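Local coordinates for Lactamase_B domain-containing protein (Pontibacter korlensis, PDB 6XFR) that probably hydrolyses beta-lactam antibiotics to substituted beta-amino acids, as a zinc-dependent class B1 metallo-beta-lactamase, at residues L46-L60 / K83-V95. Numbering follows the deposited sequence.
Sequences LIDTGWGKEPTEELL and KLGGMEAVQRQGV
Thr-49, in the loop between strand 43-47 and helix 53-67 of the alpha-beta/beta-alpha metallo-beta-lactamase fold, packs against the type I turn Leu-84 to Met-87 that leads into helix 87-91. With chi1 at 59°, OG1 is turned back over its own main chain toward the turn; it accepts the N-H of Gly-86 at 3.1 Å and donates to Gly-50 O in the carbonyl plane, on a lone pair. The other branch, CG2, reaches over the start of helix 87-91 to Val-90 CG2, 3.9 Å away. Thr-49 N also donates to Lys-83 O at 3.3 Å. Nearer the metals, Asp-48 and Lys-83 form a salt bridge whose exact geometry is uncertain; the folded lysine chain lies beside the zinc ligands His-78 and Asp-82, and NZ, whose place is less sure, is also modelled within hydrogen-bonding distance of Ser-33 OG and Ser-201 OG. Helices 53-60 and 87-91 run in roughly the same direction, 38° apart with axes 8.7 Å from each other. Between them Thr-56 CG2 meets Val-90 CG2 at 3.7 Å, the two side chains at about a right angle, and Ala-89 CB packs against Thr-56 CG2 at 4.0 Å. Farther along, Leu-60 CD1 rests against Ala-89 O and Gln-93 OE1. Gly-86 CA slips under Thr-56 OG1 at 3.3 Å, while that hydroxyl donates to Gly-52 O, which also accepts the N-H of Thr-56.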
loop_
_atom_site.group_PDB
_atom_site.type_symbol
_atom_site.label_atom_id
_atom_site.label_comp_id
_atom_site.label_asym_id
_atom_site.label_seq_id
_atom_site.Cartn_x
_atom_site.Cartn_y
_atom_site.Cartn_z
ATOM N N LEU B 46 -5.874 4.404 -18.142
ATOM C CA LEU B 46 -6.109 5.384 -17.101
ATOM C C LEU B 46 -7.407 5.007 -16.411
ATOM O O LEU B 46 -8.442 4.874 -17.066
ATOM C CB LEU B 46 -6.208 6.777 -17.714
ATOM C CG LEU B 46 -5.743 7.915 -16.857
ATOM C CD1 LEU B 46 -4.465 7.473 -16.176
ATOM C CD2 LEU B 46 -5.522 9.065 -17.780
ATOM N N ILE B 47 -7.334 4.712 -15.131
ATOM C CA ILE B 47 -8.525 4.498 -14.321
ATOM C C ILE B 47 -8.640 5.714 -13.415
ATOM O O ILE B 47 -7.860 5.862 -12.462
ATOM C CB ILE B 47 -8.478 3.181 -13.533
ATOM C CG1 ILE B 47 -8.193 2.012 -14.479
ATOM C CG2 ILE B 47 -9.799 2.960 -12.793
ATOM C CD1 ILE B 47 -9.170 1.883 -15.562
ATOM N N ASP B 48 -9.628 6.565 -13.717
ATOM C CA ASP B 48 -9.807 7.876 -13.105
ATOM C C ASP B 48 -8.875 8.924 -13.700
ATOM O O ASP B 48 -7.729 8.628 -14.064
ATOM C CB ASP B 48 -9.591 7.837 -11.597
ATOM C CG ASP B 48 -10.795 7.319 -10.867
ATOM O OD1 ASP B 48 -10.713 7.189 -9.626
ATOM O OD2 ASP B 48 -11.817 7.027 -11.544
ATOM N N THR B 49 -9.384 10.146 -13.814
ATOM C CA THR B 49 -8.583 11.301 -14.151
ATOM C C THR B 49 -8.008 11.867 -12.862
ATOM O O THR B 49 -8.370 11.454 -11.764
ATOM C CB THR B 49 -9.450 12.340 -14.866
ATOM O OG1 THR B 49 -10.532 12.714 -13.992
ATOM C CG2 THR B 49 -10.015 11.782 -16.168
ATOM N N GLY B 50 -7.148 12.860 -12.980
ATOM C CA GLY B 50 -6.774 13.614 -11.809
ATOM C C GLY B 50 -7.988 14.296 -11.204
ATOM O O GLY B 50 -9.093 14.314 -11.734
ATOM N N TRP B 51 -7.760 14.879 -10.046
ATOM C CA TRP B 51 -8.801 15.619 -9.360
ATOM C C TRP B 51 -8.864 17.011 -9.986
ATOM O O TRP B 51 -8.520 18.028 -9.384
ATOM C CB TRP B 51 -8.475 15.656 -7.878
ATOM C CG TRP B 51 -9.587 15.984 -7.063
ATOM C CD1 TRP B 51 -10.782 16.438 -7.485
ATOM C CD2 TRP B 51 -9.649 15.906 -5.641
ATOM N NE1 TRP B 51 -11.604 16.653 -6.412
ATOM C CE2 TRP B 51 -10.933 16.328 -5.264
ATOM C CE3 TRP B 51 -8.747 15.511 -4.652
ATOM C CZ2 TRP B 51 -11.340 16.382 -3.938
ATOM C CZ3 TRP B 51 -9.147 15.565 -3.334
ATOM C CH2 TRP B 51 -10.431 15.998 -2.989
ATOM N N GLY B 52 -9.250 17.037 -11.250
ATOM C CA GLY B 52 -9.357 18.266 -12.008
ATOM C C GLY B 52 -8.284 18.358 -13.080
ATOM O O GLY B 52 -7.408 17.501 -13.217
ATOM N N LYS B 53 -8.343 19.473 -13.799
ATOM C CA LYS B 53 -7.499 19.714 -14.972
ATOM C C LYS B 53 -6.016 19.705 -14.619
ATOM O O LYS B 53 -5.209 19.042 -15.289
ATOM C CB LYS B 53 -7.889 21.051 -15.612
ATOM C CG LYS B 53 -7.037 21.529 -16.797
ATOM C CD LYS B 53 -7.517 22.931 -17.308
ATOM C CE LYS B 53 -8.159 23.740 -16.146
ATOM N NZ LYS B 53 -8.513 25.180 -16.402
ATOM N N GLU B 54 -5.625 20.488 -13.607
ATOM C CA GLU B 54 -4.203 20.655 -13.332
ATOM C C GLU B 54 -3.530 19.356 -12.868
ATOM O O GLU B 54 -2.437 19.032 -13.351
ATOM C CB GLU B 54 -3.990 21.759 -12.306
ATOM C CG GLU B 54 -2.526 22.049 -12.108
ATOM C CD GLU B 54 -1.898 22.622 -13.363
ATOM O OE1 GLU B 54 -2.279 23.751 -13.754
ATOM O OE2 GLU B 54 -1.048 21.927 -13.971
ATOM N N PRO B 55 -4.125 18.587 -11.948
ATOM C CA PRO B 55 -3.581 17.255 -11.674
ATOM C C PRO B 55 -3.572 16.357 -12.898
ATOM O O PRO B 55 -2.685 15.502 -13.033
ATOM C CB PRO B 55 -4.534 16.705 -10.602
ATOM C CG PRO B 55 -5.146 17.871 -10.003
ATOM C CD PRO B 55 -5.273 18.881 -11.078
ATOM N N THR B 56 -4.541 16.518 -13.799
ATOM C CA THR B 56 -4.599 15.617 -14.941
ATOM C C THR B 56 -3.532 15.958 -15.981
ATOM O O THR B 56 -2.981 15.044 -16.618
ATOM C CB THR B 56 -6.018 15.618 -15.528
ATOM O OG1 THR B 56 -6.948 15.231 -14.501
ATOM C CG2 THR B 56 -6.131 14.634 -16.675
ATOM N N GLU B 57 -3.180 17.245 -16.125
ATOM C CA GLU B 57 -2.093 17.598 -17.036
ATOM C C GLU B 57 -0.754 17.051 -16.544
ATOM O O GLU B 57 0.034 16.517 -17.337
ATOM C CB GLU B 57 -1.992 19.116 -17.165
ATOM C CG GLU B 57 -3.297 19.836 -17.440
ATOM C CD GLU B 57 -3.604 19.934 -18.911
ATOM O OE1 GLU B 57 -3.774 21.075 -19.412
ATOM O OE2 GLU B 57 -3.675 18.865 -19.561
ATOM N N GLU B 58 -0.495 17.161 -15.229
ATOM C CA GLU B 58 0.669 16.529 -14.598
ATOM C C GLU B 58 0.680 15.027 -14.837
ATOM O O GLU B 58 1.711 14.450 -15.201
ATOM C CB GLU B 58 0.701 16.852 -13.101
ATOM C CG GLU B 58 1.122 18.283 -12.789
ATOM C CD GLU B 58 1.039 18.656 -11.298
ATOM O OE1 GLU B 58 1.510 19.755 -10.928
ATOM O OE2 GLU B 58 0.506 17.861 -10.497
ATOM N N LEU B 59 -0.455 14.372 -14.602
ATOM C CA LEU B 59 -0.550 12.940 -14.836
ATOM C C LEU B 59 -0.184 12.599 -16.278
ATOM O O LEU B 59 0.619 11.700 -16.534
ATOM C CB LEU B 59 -1.958 12.454 -14.475
ATOM C CG LEU B 59 -2.393 10.991 -14.663
ATOM C CD1 LEU B 59 -1.332 10.044 -14.184
ATOM C CD2 LEU B 59 -3.669 10.754 -13.902
ATOM N N LEU B 60 -0.745 13.312 -17.243
ATOM C CA LEU B 60 -0.356 13.041 -18.622
ATOM C C LEU B 60 1.143 13.255 -18.812
ATOM O O LEU B 60 1.846 12.371 -19.312
ATOM C CB LEU B 60 -1.186 13.894 -19.585
ATOM C CG LEU B 60 -2.674 13.482 -19.566
ATOM C CD1 LEU B 60 -3.565 14.459 -20.317
ATOM C CD2 LEU B 60 -2.891 12.067 -20.044
ATOM N N LYS B 83 -13.052 11.833 -9.591
ATOM C CA LYS B 83 -12.746 10.727 -10.492
ATOM C C LYS B 83 -12.906 11.068 -11.970
ATOM O O LYS B 83 -12.482 10.269 -12.816
ATOM C CB LYS B 83 -13.620 9.495 -10.174
ATOM C CG LYS B 83 -13.691 9.121 -8.662
ATOM C CD LYS B 83 -12.481 8.336 -8.132
ATOM C CE LYS B 83 -11.384 9.302 -7.656
ATOM N NZ LYS B 83 -10.108 8.721 -7.143
ATOM N N LEU B 84 -13.457 12.240 -12.315
ATOM C CA LEU B 84 -13.752 12.532 -13.719
ATOM C C LEU B 84 -13.525 13.986 -14.131
ATOM O O LEU B 84 -13.623 14.280 -15.327
ATOM C CB LEU B 84 -15.214 12.147 -14.008
ATOM C CG LEU B 84 -15.962 12.690 -15.210
ATOM C CD1 LEU B 84 -15.691 11.824 -16.438
ATOM C CD2 LEU B 84 -17.429 12.734 -14.872
ATOM N N GLY B 85 -13.162 14.885 -13.206
ATOM C CA GLY B 85 -12.989 16.293 -13.490
ATOM C C GLY B 85 -11.802 16.641 -14.371
ATOM O O GLY B 85 -11.596 17.821 -14.676
ATOM N N GLY B 86 -11.004 15.654 -14.769
ATOM C CA GLY B 86 -9.920 15.922 -15.685
ATOM C C GLY B 86 -10.220 15.346 -17.059
ATOM O O GLY B 86 -9.314 15.213 -17.887
ATOM N N MET B 87 -11.494 15.003 -17.307
ATOM C CA MET B 87 -11.903 14.404 -18.580
ATOM C C MET B 87 -11.645 15.342 -19.756
ATOM O O MET B 87 -11.108 14.929 -20.793
ATOM C CB MET B 87 -13.380 14.027 -18.525
ATOM C CG MET B 87 -14.035 13.782 -19.873
ATOM S SD MET B 87 -15.713 13.096 -19.727
ATOM C CE MET B 87 -16.549 14.321 -18.722
ATOM N N GLU B 88 -12.089 16.594 -19.638
ATOM C CA GLU B 88 -11.818 17.577 -20.681
ATOM C C GLU B 88 -10.323 17.637 -20.996
ATOM O O GLU B 88 -9.921 17.677 -22.166
ATOM C CB GLU B 88 -12.375 18.936 -20.258
ATOM C CG GLU B 88 -13.883 18.861 -19.997
ATOM C CD GLU B 88 -14.401 19.859 -18.941
ATOM O OE1 GLU B 88 -13.579 20.512 -18.246
ATOM O OE2 GLU B 88 -15.650 19.979 -18.802
ATOM N N ALA B 89 -9.478 17.657 -19.958
ATOM C CA ALA B 89 -8.036 17.640 -20.184
ATOM C C ALA B 89 -7.604 16.374 -20.933
ATOM O O ALA B 89 -6.724 16.419 -21.801
ATOM C CB ALA B 89 -7.319 17.760 -18.847
ATOM N N VAL B 90 -8.205 15.235 -20.600
ATOM C CA VAL B 90 -7.875 13.982 -21.273
ATOM C C VAL B 90 -8.322 14.016 -22.733
ATOM O O VAL B 90 -7.568 13.643 -23.640
ATOM C CB VAL B 90 -8.506 12.805 -20.497
ATOM C CG1 VAL B 90 -8.570 11.546 -21.335
ATOM C CG2 VAL B 90 -7.774 12.575 -19.205
ATOM N N GLN B 91 -9.552 14.478 -22.981
ATOM C CA GLN B 91 -10.125 14.446 -24.320
ATOM C C GLN B 91 -9.447 15.454 -25.250
ATOM O O GLN B 91 -9.360 15.231 -26.467
ATOM C CB GLN B 91 -11.611 14.748 -24.227
ATOM C CG GLN B 91 -12.448 13.584 -23.774
ATOM C CD GLN B 91 -13.915 13.956 -23.629
ATOM O OE1 GLN B 91 -14.240 15.095 -23.339
ATOM N NE2 GLN B 91 -14.805 12.995 -23.865
ATOM N N ARG B 92 -8.942 16.555 -24.696
ATOM C CA ARG B 92 -8.175 17.492 -25.491
ATOM C C ARG B 92 -6.877 16.908 -26.025
ATOM O O ARG B 92 -6.245 17.544 -26.869
ATOM C CB ARG B 92 -7.826 18.705 -24.684
ATOM C CG ARG B 92 -7.161 19.700 -25.514
ATOM C CD ARG B 92 -7.295 20.997 -24.850
ATOM N NE ARG B 92 -6.026 21.407 -24.285
ATOM C CZ ARG B 92 -5.121 22.097 -24.963
ATOM N NH1 ARG B 92 -5.373 22.452 -26.223
ATOM N NH2 ARG B 92 -3.987 22.446 -24.379
ATOM N N GLN B 93 -6.409 15.776 -25.506
ATOM C CA GLN B 93 -5.278 15.084 -26.103
ATOM C C GLN B 93 -5.700 13.876 -26.935
ATOM O O GLN B 93 -4.890 12.976 -27.142
ATOM C CB GLN B 93 -4.285 14.661 -25.016
ATOM C CG GLN B 93 -2.948 15.494 -25.000
ATOM C CD GLN B 93 -3.150 16.862 -24.389
ATOM O OE1 GLN B 93 -3.638 16.996 -23.264
ATOM N NE2 GLN B 93 -2.823 17.882 -25.142
ATOM N N GLY B 94 -6.956 13.811 -27.377
ATOM C CA GLY B 94 -7.378 12.754 -28.276
ATOM C C GLY B 94 -7.586 11.391 -27.647
ATOM O O GLY B 94 -7.802 10.414 -28.373
ATOM N N VAL B 95 -7.516 11.298 -26.325
ATOM C CA VAL B 95 -7.699 10.046 -25.587
ATOM C C VAL B 95 -9.191 9.784 -25.396
ATOM O O VAL B 95 -9.890 10.640 -24.834
ATOM C CB VAL B 95 -6.995 10.139 -24.237
ATOM C CG1 VAL B 95 -7.290 8.889 -23.376
ATOM C CG2 VAL B 95 -5.517 10.377 -24.442
#